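Local coordinates for uncharacterized protein Ta0194 (Thermoplasma acidophilum DSM 1728, PDB 3BDI), which is of unknown substrate but is probably a cytoplasmic hydrolase of the alpha/beta hydrolase superfamily, related to the ABHD14 proteins, at residues W43-L48 and E191-F196; E74-D79 and I90-K95; T117-P122 and E137-D142; L4-I9 and R15-K20; E168-S171 and G175-L178. All coordinates share one frame; numbering follows the deposited sequence.

Contact 1. Residues W43-L48 and E191-F196; sequences WDKADL and EKPEEF. Unlike the reference sequence in segment 191-196: Glu-191 (reference Lys).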
# COMPACT_ATOMS: atom_id res chain seq x y z
N TRP A 43 -4.24 7.96 -7.03
CA TRP A 43 -2.81 8.02 -7.08
C TRP A 43 -2.36 8.97 -8.23
O TRP A 43 -1.16 9.28 -8.29
CB TRP A 43 -2.21 6.62 -7.32
CG TRP A 43 -2.64 5.54 -6.36
CD1 TRP A 43 -3.18 4.34 -6.73
CD2 TRP A 43 -2.56 5.52 -4.91
NE1 TRP A 43 -3.45 3.59 -5.60
CE2 TRP A 43 -3.09 4.28 -4.48
CE3 TRP A 43 -2.17 6.45 -3.93
CZ2 TRP A 43 -3.14 3.91 -3.15
CZ3 TRP A 43 -2.23 6.07 -2.60
CH2 TRP A 43 -2.73 4.80 -2.22
N ASP A 44 -3.26 9.38 -9.11
CA ASP A 44 -2.94 10.38 -10.16
C ASP A 44 -2.46 11.67 -9.50
O ASP A 44 -1.65 12.39 -10.09
CB ASP A 44 -4.19 10.76 -10.99
CG ASP A 44 -4.60 9.76 -12.06
OD1 ASP A 44 -3.81 8.84 -12.31
OD2 ASP A 44 -5.70 10.01 -12.63
N LYS A 45 -2.98 12.03 -8.33
CA LYS A 45 -2.71 13.37 -7.80
C LYS A 45 -1.21 13.55 -7.54
O LYS A 45 -0.70 14.65 -7.72
CB LYS A 45 -3.51 13.57 -6.51
CG LYS A 45 -3.32 14.88 -5.82
CD LYS A 45 -3.85 16.07 -6.62
CE LYS A 45 -3.44 17.38 -6.00
NZ LYS A 45 -4.12 17.54 -4.65
N ALA A 46 -0.54 12.49 -7.07
CA ALA A 46 0.89 12.51 -6.85
C ALA A 46 1.70 11.87 -7.95
O ALA A 46 2.93 11.68 -7.81
CB ALA A 46 1.19 11.84 -5.49
N ASP A 47 1.05 11.55 -9.07
CA ASP A 47 1.73 11.01 -10.24
C ASP A 47 2.60 9.81 -9.84
O ASP A 47 3.75 9.69 -10.28
CB ASP A 47 2.55 12.15 -10.91
CG ASP A 47 3.03 11.84 -12.34
OD1 ASP A 47 2.47 10.99 -13.00
OD2 ASP A 47 4.02 12.49 -12.76
N LEU A 48 2.07 8.89 -9.02
CA LEU A 48 2.89 7.82 -8.45
C LEU A 48 3.38 6.80 -9.43
O LEU A 48 4.45 6.25 -9.25
CB LEU A 48 2.19 7.16 -7.28
CG LEU A 48 1.84 8.03 -6.07
CD1 LEU A 48 1.25 7.18 -4.93
CD2 LEU A 48 3.08 8.76 -5.58
N GLU A 191 -3.03 15.62 -0.25
CA GLU A 191 -2.93 16.98 0.25
C GLU A 191 -1.53 17.57 0.14
O GLU A 191 -1.39 18.76 -0.01
CB GLU A 191 -3.36 17.03 1.71
CG GLU A 191 -4.80 16.66 1.92
CD GLU A 191 -5.28 16.71 3.36
OE1 GLU A 191 -4.71 17.51 4.15
OE2 GLU A 191 -6.28 16.01 3.67
N LYS A 192 -0.48 16.75 0.24
CA LYS A 192 0.92 17.18 0.10
C LYS A 192 1.63 16.22 -0.87
O LYS A 192 2.58 15.51 -0.50
CB LYS A 192 1.63 17.26 1.46
CG LYS A 192 1.17 18.43 2.30
CD LYS A 192 1.75 19.74 1.76
CE LYS A 192 1.24 20.94 2.50
NZ LYS A 192 1.53 22.22 1.70
N PRO A 193 1.17 16.17 -2.12
CA PRO A 193 1.69 15.17 -3.02
C PRO A 193 3.17 15.27 -3.32
O PRO A 193 3.85 14.25 -3.46
CB PRO A 193 0.85 15.38 -4.29
CG PRO A 193 0.31 16.73 -4.19
CD PRO A 193 0.12 17.00 -2.75
N GLU A 194 3.70 16.49 -3.43
CA GLU A 194 5.12 16.66 -3.75
C GLU A 194 5.99 16.09 -2.65
O GLU A 194 6.93 15.33 -2.91
CB GLU A 194 5.44 18.13 -4.04
CG GLU A 194 4.92 18.63 -5.38
N GLU A 195 5.68 16.42 -1.41
CA GLU A 195 6.44 15.93 -0.27
C GLU A 195 6.25 14.42 -0.09
O GLU A 195 7.20 13.71 0.17
CB GLU A 195 6.09 16.71 0.99
CG GLU A 195 6.97 16.44 2.18
CD GLU A 195 8.46 16.79 2.00
OE1 GLU A 195 8.91 17.33 0.94
OE2 GLU A 195 9.18 16.48 2.97
N PHE A 196 5.04 13.93 -0.33
CA PHE A 196 4.81 12.50 -0.34
C PHE A 196 5.74 11.78 -1.32
O PHE A 196 6.31 10.73 -0.96
CB PHE A 196 3.34 12.19 -0.64
CG PHE A 196 3.01 10.74 -0.47
CD1 PHE A 196 2.66 10.25 0.76
CD2 PHE A 196 3.10 9.86 -1.53
CE1 PHE A 196 2.41 8.88 0.94
CE2 PHE A 196 2.82 8.49 -1.37
CZ PHE A 196 2.50 8.01 -0.12

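Contact 2. Residues E74-D79 and I90-K95; sequences EKYGID and IRDYLK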
# COMPACT_ATOMS: atom_id res chain seq x y z
N GLU A 74 -17.01 -12.56 -2.15
CA GLU A 74 -17.16 -13.36 -0.95
C GLU A 74 -15.82 -13.73 -0.36
O GLU A 74 -15.68 -13.70 0.86
CB GLU A 74 -17.95 -14.64 -1.22
CG GLU A 74 -19.39 -14.37 -1.60
CD GLU A 74 -20.15 -15.58 -2.04
OE1 GLU A 74 -20.01 -16.64 -1.41
OE2 GLU A 74 -20.88 -15.50 -3.05
N LYS A 75 -14.86 -14.10 -1.21
CA LYS A 75 -13.55 -14.55 -0.73
C LYS A 75 -12.73 -13.42 -0.07
O LYS A 75 -12.00 -13.63 0.94
CB LYS A 75 -12.78 -15.12 -1.94
CG LYS A 75 -11.41 -15.68 -1.65
CD LYS A 75 -10.82 -16.37 -2.87
CE LYS A 75 -9.43 -16.90 -2.57
NZ LYS A 75 -9.51 -18.17 -1.73
N TYR A 76 -12.81 -12.22 -0.66
CA TYR A 76 -11.92 -11.10 -0.29
C TYR A 76 -12.63 -9.97 0.38
O TYR A 76 -11.98 -9.02 0.81
CB TYR A 76 -11.21 -10.58 -1.54
CG TYR A 76 -10.37 -11.64 -2.26
CD1 TYR A 76 -9.35 -12.32 -1.60
CD2 TYR A 76 -10.57 -11.92 -3.63
CE1 TYR A 76 -8.61 -13.28 -2.25
CE2 TYR A 76 -9.82 -12.87 -4.28
CZ TYR A 76 -8.82 -13.52 -3.60
OH TYR A 76 -8.06 -14.46 -4.30
N GLY A 77 -13.95 -9.99 0.46
CA GLY A 77 -14.69 -8.84 0.94
C GLY A 77 -14.34 -8.54 2.38
O GLY A 77 -14.06 -9.46 3.17
N ILE A 78 -14.34 -7.25 2.72
CA ILE A 78 -13.98 -6.83 4.08
C ILE A 78 -15.18 -6.30 4.84
O ILE A 78 -15.00 -5.76 5.93
CB ILE A 78 -12.73 -5.90 4.15
CG1 ILE A 78 -12.86 -4.71 3.22
CG2 ILE A 78 -11.44 -6.71 3.87
CD1 ILE A 78 -13.81 -3.73 3.69
N ASP A 79 -16.40 -6.55 4.34
CA ASP A 79 -17.62 -6.13 5.04
C ASP A 79 -17.68 -6.58 6.49
O ASP A 79 -18.26 -5.86 7.30
CB ASP A 79 -18.87 -6.73 4.39
CG ASP A 79 -19.09 -6.27 2.99
OD1 ASP A 79 -18.62 -5.17 2.64
OD2 ASP A 79 -19.76 -7.02 2.24
N ILE A 90 -4.03 -9.67 -1.25
CA ILE A 90 -2.78 -9.10 -1.74
C ILE A 90 -1.83 -10.17 -2.30
O ILE A 90 -1.26 -10.02 -3.39
CB ILE A 90 -2.11 -8.19 -0.69
CG1 ILE A 90 -3.02 -6.97 -0.49
CG2 ILE A 90 -0.67 -7.81 -1.12
CD1 ILE A 90 -2.55 -5.93 0.53
N ARG A 91 -1.73 -11.29 -1.57
CA ARG A 91 -0.95 -12.44 -2.05
C ARG A 91 -1.44 -12.92 -3.42
O ARG A 91 -0.67 -13.10 -4.35
CB ARG A 91 -1.03 -13.57 -1.05
CG ARG A 91 -0.17 -14.76 -1.44
CD ARG A 91 -0.39 -15.87 -0.48
NE ARG A 91 -1.49 -16.75 -0.86
CZ ARG A 91 -2.74 -16.69 -0.41
NH1 ARG A 91 -3.14 -15.75 0.43
NH2 ARG A 91 -3.61 -17.59 -0.82
N ASP A 92 -2.76 -13.13 -3.51
CA ASP A 92 -3.37 -13.67 -4.74
C ASP A 92 -3.28 -12.71 -5.91
O ASP A 92 -3.17 -13.10 -7.06
CB ASP A 92 -4.82 -14.07 -4.46
CG ASP A 92 -4.95 -15.30 -3.55
OD1 ASP A 92 -3.90 -15.90 -3.20
OD2 ASP A 92 -6.07 -15.60 -3.08
N TYR A 93 -3.40 -11.41 -5.60
CA TYR A 93 -3.32 -10.33 -6.59
C TYR A 93 -1.91 -10.23 -7.17
O TYR A 93 -1.76 -10.13 -8.38
CB TYR A 93 -3.71 -9.01 -5.91
CG TYR A 93 -3.50 -7.80 -6.78
CD1 TYR A 93 -4.29 -7.53 -7.87
CD2 TYR A 93 -2.42 -6.94 -6.51
CE1 TYR A 93 -4.06 -6.43 -8.63
CE2 TYR A 93 -2.19 -5.83 -7.26
CZ TYR A 93 -2.99 -5.58 -8.36
OH TYR A 93 -2.77 -4.47 -9.15
N LEU A 94 -0.89 -10.31 -6.32
CA LEU A 94 0.46 -10.34 -6.83
C LEU A 94 0.69 -11.58 -7.71
O LEU A 94 1.21 -11.47 -8.81
CB LEU A 94 1.45 -10.27 -5.68
CG LEU A 94 1.53 -8.96 -4.89
CD1 LEU A 94 2.50 -9.12 -3.72
CD2 LEU A 94 1.96 -7.79 -5.80
N LYS A 95 0.21 -12.74 -7.25
CA LYS A 95 0.35 -13.99 -8.02
C LYS A 95 -0.35 -13.88 -9.36
O LYS A 95 0.18 -14.31 -10.38
CB LYS A 95 -0.22 -15.17 -7.23
CG LYS A 95 -0.12 -16.53 -7.93
CD LYS A 95 -0.59 -17.68 -7.04
O HOH W 1 -6.45 -17.61 -1.52

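Contact 3. Residues T117-P122 and E137-D142; sequences TTLQYP and ESLKGD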
# COMPACT_ATOMS: atom_id res chain seq x y z
N THR A 117 -0.68 -8.40 5.52
CA THR A 117 -0.02 -9.23 4.51
C THR A 117 1.43 -9.58 4.88
O THR A 117 1.87 -10.71 4.66
CB THR A 117 -0.03 -8.52 3.15
OG1 THR A 117 -1.38 -8.20 2.82
CG2 THR A 117 0.60 -9.36 2.06
N THR A 118 2.14 -8.64 5.49
CA THR A 118 3.52 -8.89 5.94
C THR A 118 3.55 -9.85 7.13
O THR A 118 4.44 -10.69 7.19
CB THR A 118 4.22 -7.57 6.26
OG1 THR A 118 4.09 -6.68 5.14
CG2 THR A 118 5.70 -7.79 6.50
N LEU A 119 2.56 -9.78 8.00
CA LEU A 119 2.46 -10.71 9.15
C LEU A 119 2.15 -12.12 8.67
O LEU A 119 2.66 -13.09 9.24
CB LEU A 119 1.40 -10.24 10.15
CG LEU A 119 1.68 -8.89 10.81
CD1 LEU A 119 0.51 -8.48 11.72
CD2 LEU A 119 3.00 -8.92 11.55
N GLN A 120 1.35 -12.27 7.63
CA GLN A 120 0.91 -13.58 7.15
C GLN A 120 1.85 -14.21 6.16
O GLN A 120 2.10 -15.43 6.23
CB GLN A 120 -0.46 -13.49 6.49
CG GLN A 120 -1.58 -13.12 7.41
CD GLN A 120 -2.07 -14.27 8.27
OE1 GLN A 120 -1.60 -14.47 9.39
NE2 GLN A 120 -3.02 -15.02 7.75
N TYR A 121 2.39 -13.41 5.24
CA TYR A 121 3.14 -13.84 4.09
C TYR A 121 4.40 -13.00 3.94
O TYR A 121 4.65 -12.34 2.94
CB TYR A 121 2.27 -13.70 2.83
CG TYR A 121 1.00 -14.50 2.90
CD1 TYR A 121 1.05 -15.88 3.03
CD2 TYR A 121 -0.26 -13.89 2.86
CE1 TYR A 121 -0.11 -16.63 3.12
CE2 TYR A 121 -1.42 -14.62 2.92
CZ TYR A 121 -1.35 -16.00 3.07
OH TYR A 121 -2.48 -16.80 3.13
N PRO A 122 5.26 -13.05 4.96
CA PRO A 122 6.43 -12.18 4.91
C PRO A 122 7.37 -12.42 3.74
O PRO A 122 8.10 -11.51 3.34
CB PRO A 122 7.14 -12.46 6.25
CG PRO A 122 6.66 -13.80 6.66
CD PRO A 122 5.21 -13.84 6.20
N GLU A 137 -4.40 -1.85 15.38
CA GLU A 137 -4.06 -1.64 16.80
C GLU A 137 -4.03 -2.93 17.58
O GLU A 137 -3.32 -3.00 18.54
CB GLU A 137 -5.01 -0.67 17.44
CG GLU A 137 -4.85 0.74 16.94
CD GLU A 137 -5.65 1.76 17.71
OE1 GLU A 137 -5.43 1.85 18.92
OE2 GLU A 137 -6.49 2.47 17.10
N SER A 138 -4.73 -3.95 17.12
CA SER A 138 -4.70 -5.26 17.79
C SER A 138 -3.53 -6.17 17.40
O SER A 138 -3.42 -7.30 17.91
CB SER A 138 -6.00 -6.00 17.49
OG SER A 138 -6.01 -6.49 16.15
N LEU A 139 -2.67 -5.71 16.49
CA LEU A 139 -1.61 -6.52 15.91
C LEU A 139 -0.22 -6.14 16.36
O LEU A 139 0.76 -6.60 15.80
CB LEU A 139 -1.68 -6.36 14.39
CG LEU A 139 -3.02 -6.74 13.77
CD1 LEU A 139 -3.01 -6.49 12.26
CD2 LEU A 139 -3.28 -8.19 14.09
N LYS A 140 -0.10 -5.38 17.44
CA LYS A 140 1.21 -4.85 17.88
C LYS A 140 2.20 -5.96 18.20
O LYS A 140 3.41 -5.84 17.91
CB LYS A 140 1.02 -3.97 19.12
CG LYS A 140 0.16 -2.75 18.87
CD LYS A 140 -0.02 -1.95 20.15
CE LYS A 140 -1.02 -0.85 19.91
NZ LYS A 140 -1.23 -0.04 21.17
N GLY A 141 1.72 -7.05 18.81
CA GLY A 141 2.62 -8.13 19.21
C GLY A 141 3.17 -8.83 17.98
O GLY A 141 4.29 -9.36 18.01
N ASP A 142 2.43 -8.81 16.87
CA ASP A 142 2.94 -9.45 15.66
C ASP A 142 3.79 -8.47 14.85
O ASP A 142 4.78 -8.85 14.21
CB ASP A 142 1.74 -9.93 14.83
CG ASP A 142 0.76 -10.75 15.65
OD1 ASP A 142 1.00 -11.97 15.78
OD2 ASP A 142 -0.24 -10.18 16.18

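Contact 4. Residues L4-I9 and R15-K20; sequences LQEEFI and RVFQRK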
# COMPACT_ATOMS: atom_id res chain seq x y z
N LEU A 4 0.57 3.81 -19.00
CA LEU A 4 -0.30 3.46 -17.86
C LEU A 4 -1.45 2.63 -18.42
O LEU A 4 -2.30 3.15 -19.13
CB LEU A 4 -0.83 4.67 -17.15
CG LEU A 4 -1.79 4.27 -15.99
CD1 LEU A 4 -0.99 3.81 -14.81
CD2 LEU A 4 -2.66 5.45 -15.69
N GLN A 5 -1.45 1.35 -18.07
CA GLN A 5 -2.44 0.39 -18.53
C GLN A 5 -3.54 0.31 -17.49
O GLN A 5 -3.24 0.22 -16.30
CB GLN A 5 -1.83 -0.98 -18.72
CG GLN A 5 -0.87 -1.04 -19.89
CD GLN A 5 -0.27 -2.41 -20.00
OE1 GLN A 5 -0.94 -3.38 -20.47
NE2 GLN A 5 0.94 -2.54 -19.56
N GLU A 6 -4.76 0.36 -17.94
CA GLU A 6 -5.94 0.25 -17.06
C GLU A 6 -6.74 -0.94 -17.59
O GLU A 6 -7.03 -1.02 -18.78
CB GLU A 6 -6.74 1.52 -17.04
CG GLU A 6 -5.96 2.71 -16.55
CD GLU A 6 -6.72 4.01 -16.58
OE1 GLU A 6 -7.30 4.33 -17.65
OE2 GLU A 6 -6.74 4.76 -15.59
N GLU A 7 -7.06 -1.90 -16.74
CA GLU A 7 -7.61 -3.16 -17.21
C GLU A 7 -8.29 -3.88 -16.07
O GLU A 7 -8.15 -3.52 -14.89
CB GLU A 7 -6.51 -4.06 -17.76
CG GLU A 7 -5.49 -4.48 -16.72
CD GLU A 7 -4.27 -5.23 -17.27
OE1 GLU A 7 -4.02 -5.19 -18.50
OE2 GLU A 7 -3.53 -5.82 -16.45
N PHE A 8 -9.02 -4.93 -16.39
CA PHE A 8 -9.62 -5.80 -15.40
C PHE A 8 -8.90 -7.14 -15.43
O PHE A 8 -8.57 -7.65 -16.50
CB PHE A 8 -11.11 -5.96 -15.62
CG PHE A 8 -11.87 -4.68 -15.45
CD1 PHE A 8 -12.02 -3.77 -16.49
CD2 PHE A 8 -12.44 -4.38 -14.24
CE1 PHE A 8 -12.67 -2.58 -16.26
CE2 PHE A 8 -13.12 -3.21 -14.04
CZ PHE A 8 -13.23 -2.32 -15.08
N ILE A 9 -8.60 -7.65 -14.24
CA ILE A 9 -7.90 -8.93 -14.02
C ILE A 9 -8.85 -9.83 -13.21
O ILE A 9 -9.66 -9.34 -12.38
CB ILE A 9 -6.51 -8.72 -13.31
CG1 ILE A 9 -5.66 -10.00 -13.36
CG2 ILE A 9 -6.67 -8.14 -11.89
CD1 ILE A 9 -4.22 -9.75 -13.10
N ARG A 15 -13.60 -10.05 -10.30
CA ARG A 15 -13.19 -9.13 -11.34
C ARG A 15 -12.64 -7.81 -10.77
O ARG A 15 -13.40 -6.96 -10.31
CB ARG A 15 -14.35 -8.88 -12.31
CG ARG A 15 -14.03 -8.07 -13.56
CD ARG A 15 -15.25 -7.86 -14.35
NE ARG A 15 -15.07 -7.18 -15.62
CZ ARG A 15 -15.35 -5.90 -15.85
NH1 ARG A 15 -15.75 -5.09 -14.90
NH2 ARG A 15 -15.18 -5.43 -17.09
N VAL A 16 -11.33 -7.66 -10.81
CA VAL A 16 -10.60 -6.59 -10.17
C VAL A 16 -10.15 -5.58 -11.22
O VAL A 16 -9.51 -5.97 -12.20
CB VAL A 16 -9.38 -7.17 -9.43
CG1 VAL A 16 -8.50 -6.07 -8.86
CG2 VAL A 16 -9.88 -8.07 -8.33
N PHE A 17 -10.46 -4.31 -11.02
CA PHE A 17 -9.88 -3.24 -11.81
C PHE A 17 -8.49 -2.93 -11.30
O PHE A 17 -8.26 -2.84 -10.10
CB PHE A 17 -10.73 -1.97 -11.70
CG PHE A 17 -10.15 -0.79 -12.43
CD1 PHE A 17 -10.15 -0.77 -13.81
CD2 PHE A 17 -9.62 0.32 -11.75
CE1 PHE A 17 -9.60 0.27 -14.49
CE2 PHE A 17 -9.08 1.38 -12.43
CZ PHE A 17 -9.10 1.37 -13.83
N GLN A 18 -7.55 -2.77 -12.22
CA GLN A 18 -6.22 -2.29 -11.84
C GLN A 18 -5.62 -1.35 -12.84
O GLN A 18 -5.96 -1.35 -14.02
CB GLN A 18 -5.24 -3.47 -11.60
CG GLN A 18 -4.83 -4.21 -12.87
CD GLN A 18 -3.79 -5.31 -12.59
OE1 GLN A 18 -3.43 -5.57 -11.45
NE2 GLN A 18 -3.35 -6.02 -13.64
N ARG A 19 -4.70 -0.56 -12.34
CA ARG A 19 -3.84 0.33 -13.12
C ARG A 19 -2.40 -0.09 -12.92
O ARG A 19 -2.00 -0.39 -11.81
CB ARG A 19 -4.03 1.76 -12.65
CG ARG A 19 -5.49 2.14 -12.46
CD ARG A 19 -5.64 3.56 -11.99
NE ARG A 19 -5.43 4.53 -13.06
CZ ARG A 19 -5.02 5.78 -12.86
NH1 ARG A 19 -4.62 6.17 -11.66
NH2 ARG A 19 -4.92 6.61 -13.90
N LYS A 20 -1.62 -0.14 -14.01
CA LYS A 20 -0.24 -0.59 -13.86
C LYS A 20 0.67 0.11 -14.85
O LYS A 20 0.22 0.48 -15.89
CB LYS A 20 -0.12 -2.10 -14.01
CG LYS A 20 -0.39 -2.60 -15.40
CD LYS A 20 -0.41 -4.12 -15.46
CE LYS A 20 -0.52 -4.62 -16.89
NZ LYS A 20 -0.78 -6.11 -16.99
O HOH W 2 0.11 -6.32 -19.73

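Contact 5. Residues E168-S171 and G175-L178; sequences EYAS and GSRL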
# COMPACT_ATOMS: atom_id res chain seq x y z
N GLU A 168 4.18 5.25 18.41
CA GLU A 168 4.09 3.90 18.92
C GLU A 168 4.41 2.84 17.85
O GLU A 168 5.21 1.94 18.04
CB GLU A 168 2.73 3.66 19.52
CG GLU A 168 2.76 2.39 20.33
CD GLU A 168 1.46 2.07 21.00
OE1 GLU A 168 0.50 2.87 20.88
OE2 GLU A 168 1.45 1.00 21.66
N TYR A 169 3.82 2.96 16.66
CA TYR A 169 4.12 1.98 15.63
C TYR A 169 5.58 2.06 15.19
O TYR A 169 6.17 1.04 14.83
CB TYR A 169 3.20 2.19 14.42
CG TYR A 169 1.74 1.86 14.63
CD1 TYR A 169 1.28 1.21 15.78
CD2 TYR A 169 0.80 2.18 13.64
CE1 TYR A 169 -0.07 0.91 15.94
CE2 TYR A 169 -0.52 1.88 13.80
CZ TYR A 169 -0.97 1.25 14.95
OH TYR A 169 -2.31 0.96 15.10
N ALA A 170 6.17 3.26 15.23
CA ALA A 170 7.55 3.44 14.84
C ALA A 170 8.49 2.73 15.82
O ALA A 170 9.55 2.23 15.45
CB ALA A 170 7.89 4.91 14.77
N SER A 171 8.07 2.69 17.06
CA SER A 171 8.84 1.95 18.07
C SER A 171 8.70 0.44 17.94
O SER A 171 9.67 -0.32 18.12
CB SER A 171 8.33 2.35 19.44
OG SER A 171 8.43 3.73 19.64
N GLY A 175 13.69 -0.36 13.00
CA GLY A 175 14.26 0.17 11.75
C GLY A 175 13.30 0.99 10.90
O GLY A 175 13.74 1.65 9.89
N SER A 176 12.00 0.94 11.27
CA SER A 176 11.00 1.77 10.60
C SER A 176 11.44 3.22 10.54
O SER A 176 12.16 3.70 11.45
CB SER A 176 9.59 1.60 11.20
OG SER A 176 9.46 2.09 12.52
N ARG A 177 11.15 3.87 9.42
CA ARG A 177 11.42 5.32 9.16
C ARG A 177 10.01 5.99 9.36
O ARG A 177 9.10 5.65 8.65
CB ARG A 177 11.95 5.55 7.70
CG ARG A 177 11.97 7.00 7.21
CD ARG A 177 12.82 7.15 5.91
NE ARG A 177 12.69 8.51 5.41
CZ ARG A 177 13.08 8.83 4.15
NH1 ARG A 177 13.69 7.92 3.36
NH2 ARG A 177 13.02 10.07 3.73
N LEU A 178 9.83 6.85 10.37
CA LEU A 178 8.59 7.68 10.53
C LEU A 178 8.80 9.07 9.97
O LEU A 178 9.75 9.77 10.35
CB LEU A 178 8.17 7.83 11.99
CG LEU A 178 6.97 8.73 12.31
CD1 LEU A 178 5.72 8.21 11.54
CD2 LEU A 178 6.72 8.82 13.82
O HOH W 3 11.51 3.82 14.19

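Contact 1. Residues W43-L48 and E191-F196
Leu-48 CD1 comes obliquely to the Phe-196 ring, 4.1 Å from Phe-196 CE2, and Leu-48 CD2 lies 4.2 Å from Phe-196 CD2. This joins two parts of the alpha/beta hydrolase fold, the turn that leads into helix 48-53 and the first turn of the C-terminal helix 193-205. The two side chains cross at about a right angle. With CG anti to the backbone N (chi1 -172°), Phe-196 sends its ring off the helix toward the loop, where both it and Leu-48 also rest on Met-105 of strand 102-107. Large apolar groups suit this buried level.

One turn earlier on the helix, at the partly exposed Pro-193, the partners are smaller. Pro-193 CB meets Ala-46 CB at 3.8 Å, and the small methyl lets the two backbones approach. Proline fits the first helical turn, where its missing N-H costs no helical bond; the first such bond here runs from Phe-196 N to Lys-192 O. Lys-45 lays its aliphatic end near the proline while its NZ bonds the carbonyl of Ile-190. On the loop side, the carbonyl oxygen of Lys-45 stands 3.8 Å from Pro-193 CB.

Contact 2. Residues E74-D79 and I90-K95
The backbones stay well apart where Tyr-76 and Asp-92 join them: the nearest CA atoms, of Tyr-76 and Ile-90, are 9.5 Å apart, one in an irregular loop and the other on helix 83-96 of the alpha/beta hydrolase fold. The long tyrosine side chain spans the interval to the short Asp-92. Tyr-76 OH donates to Asp-92 OD2 at 2.6 Å, approaching the anti lone pair, with ring and carboxylate planes 72° apart. Tyrosine suits the place because its hydroxyl also accepts, from Asn-12 ND2. A phenylalanine here would probably leave the buried Asp-92 OD2 short of a donor and Asn-12 ND2 without this acceptor.

Lys-75 lays CG over the Tyr-76 ring; its CE passes 3.6 Å from Asp-92 OD2, and the bend at chi4 (76°) leaves NZ 4.5 Å from that oxygen, beyond a salt bridge. Asp-92 OD1 sits off the guanidinium plane of Arg-91, so only charge is balanced. A water donates to Asp-92 OD2 at 2.6 Å while accepting from Arg-91 NH2 and, weakly, Lys-75 NZ.

Contact 3. Residues T117-P122 and E137-D142
Leu-119 projects from the last turn of helix 109-120 and splits its two methyls over the segment 137-142. Its side chain stands at about a right angle to that of Asp-142 and slants across that of Leu-139. Leu-119 CD1 touches Asp-142 CB at 3.6 Å and also reaches Leu-139 CB at 4.1 Å, while the other branch, Leu-119 CD2, presses on the carbonyl oxygen of Asp-142 at 3.2 Å, a tight fit. Because CG of Asp-142 lies beside its own backbone N (chi1 -51°), the carboxylate is led away from the leucine, and of the side chain it is the methylene that meets it. That explains how an acidic residue can pack here, at a surface position. Replacing Leu-119 with an alanine would remove both methyls and would probably leave Leu-139 and Asp-142 CB without their apolar partner.

In this alpha/beta hydrolase fold the end of helix 109-120 thus packs on the segment that follows strand 125-131. Thr-117 faces helix 83-96, Thr-118 packs on strand 125-131, and Lys-140 ties segment 137-142 to helix 163-172 through a salt bridge with Glu-168.

Contact 4. Residues L4-I9 and R15-K20
Strands 5-9 and 15-20 run antiparallel, their axes at 155°, with Gln-5/Lys-20, Glu-7/Gln-18 and Ile-9/Val-16 as hydrogen-bonded pairs and Glu-6/Arg-19 and Phe-8/Phe-17 as non-hydrogen-bonded ones. The Phe-8 ring is held between two neighbours. The Arg-15 guanidinium lies flat on one face, planes at 14°, in a cation-pi stack with Arg-15 CZ 3.7 Å from the ring centroid; Phe-17 CD1 comes over the opposite face, 3.7 Å from Phe-8 CZ. The arginine's extended chain lets it follow the exposed ring. Further along this face, Arg-19 NE donates to Glu-6 OE2 at 2.9 Å, joined weakly by Arg-19 NH2, while Arg-19 NH1 pairs with Asp-44.

This is the beta hairpin that begins the alpha/beta hydrolase sheet, with strand 5-11 as an outermost strand. On the face of Glu-7, one carboxylate oxygen takes two donors. Gln-18 NE2 reaches Glu-7 OE2 at 2.8 Å from the anti side, amide and carboxylate nearly coplanar; Lys-20 NZ meets Glu-7 OE2, also at 2.8 Å, in a salt bridge from the syn side, tilted out of the carboxylate plane. Glutamine suits the place between Glu-7 and Tyr-93 because NE2 donates to one while OE1 bonds the other's hydroxyl. Beside them Ile-9 and Val-16 lie alongside, Ile-9 CG2 being 3.8 Å from Val-16 CB.

Contact 5. Residues E168-S171 and G175-L178
Ala-170 and Leu-178 form the close-packed side of this contact, Ala-170 CB lying 4.0 Å from Leu-178 CB. A methyl is all the helix presents here, which lets it come near the start of the strand. Leu-178, its CG anti to the backbone N (chi1 176°), brings CD2 to 4.2 Å from Ala-170 CB and also rests on Leu-152 of the adjacent strand 150-155. Tyr-169, next on the helix, turns its ring away from Ser-176 to pack against Leu-152 and Trp-154.

The other side is polar and wetter. Ser-176 OG stands 2.9 Å from Ala-170 O and has its hydrogen bond to the carbonyl of Ile-173; a small hydroxyl-bearing residue suits a spot crowded with carbonyls at a helix end. One water links the two backbones, donating at 2.8 Å both to Ala-170 O and to Ser-176 O. Gly-175, exposed, takes a positive phi (81°) that glycine adopts readily, and so helps the chain reverse. Helix 163-172 thus passes through a short turn into strand 177-181, the second strand of the beta-alpha-beta crossover 150-155, 163-172, 177-181, the unit from which the parallel part of the alpha/beta hydrolase sheet is built.

Along the chain the hairpin of contact 4 closes first; contacts 2, 3 and 5 then follow in series between the two segments of contact 1, which brings the C-terminal helix back to residues 43-48. Contacts 4 and 5 belong to opposite ends of one eight-stranded sheet, their centres about 33 Å apart, while contacts 1, 2 and 3 lie among the flanking helices and loops. Several neighbours touch: Asp-44 and Arg-19 link contacts 1 and 4, Tyr-93 and Gln-18 join contacts 2 and 4, and Lys-140 and Glu-168 tie contact 3 to contact 5. Together they connect early and late parts of a compact, single-chain alpha/beta hydrolase fold.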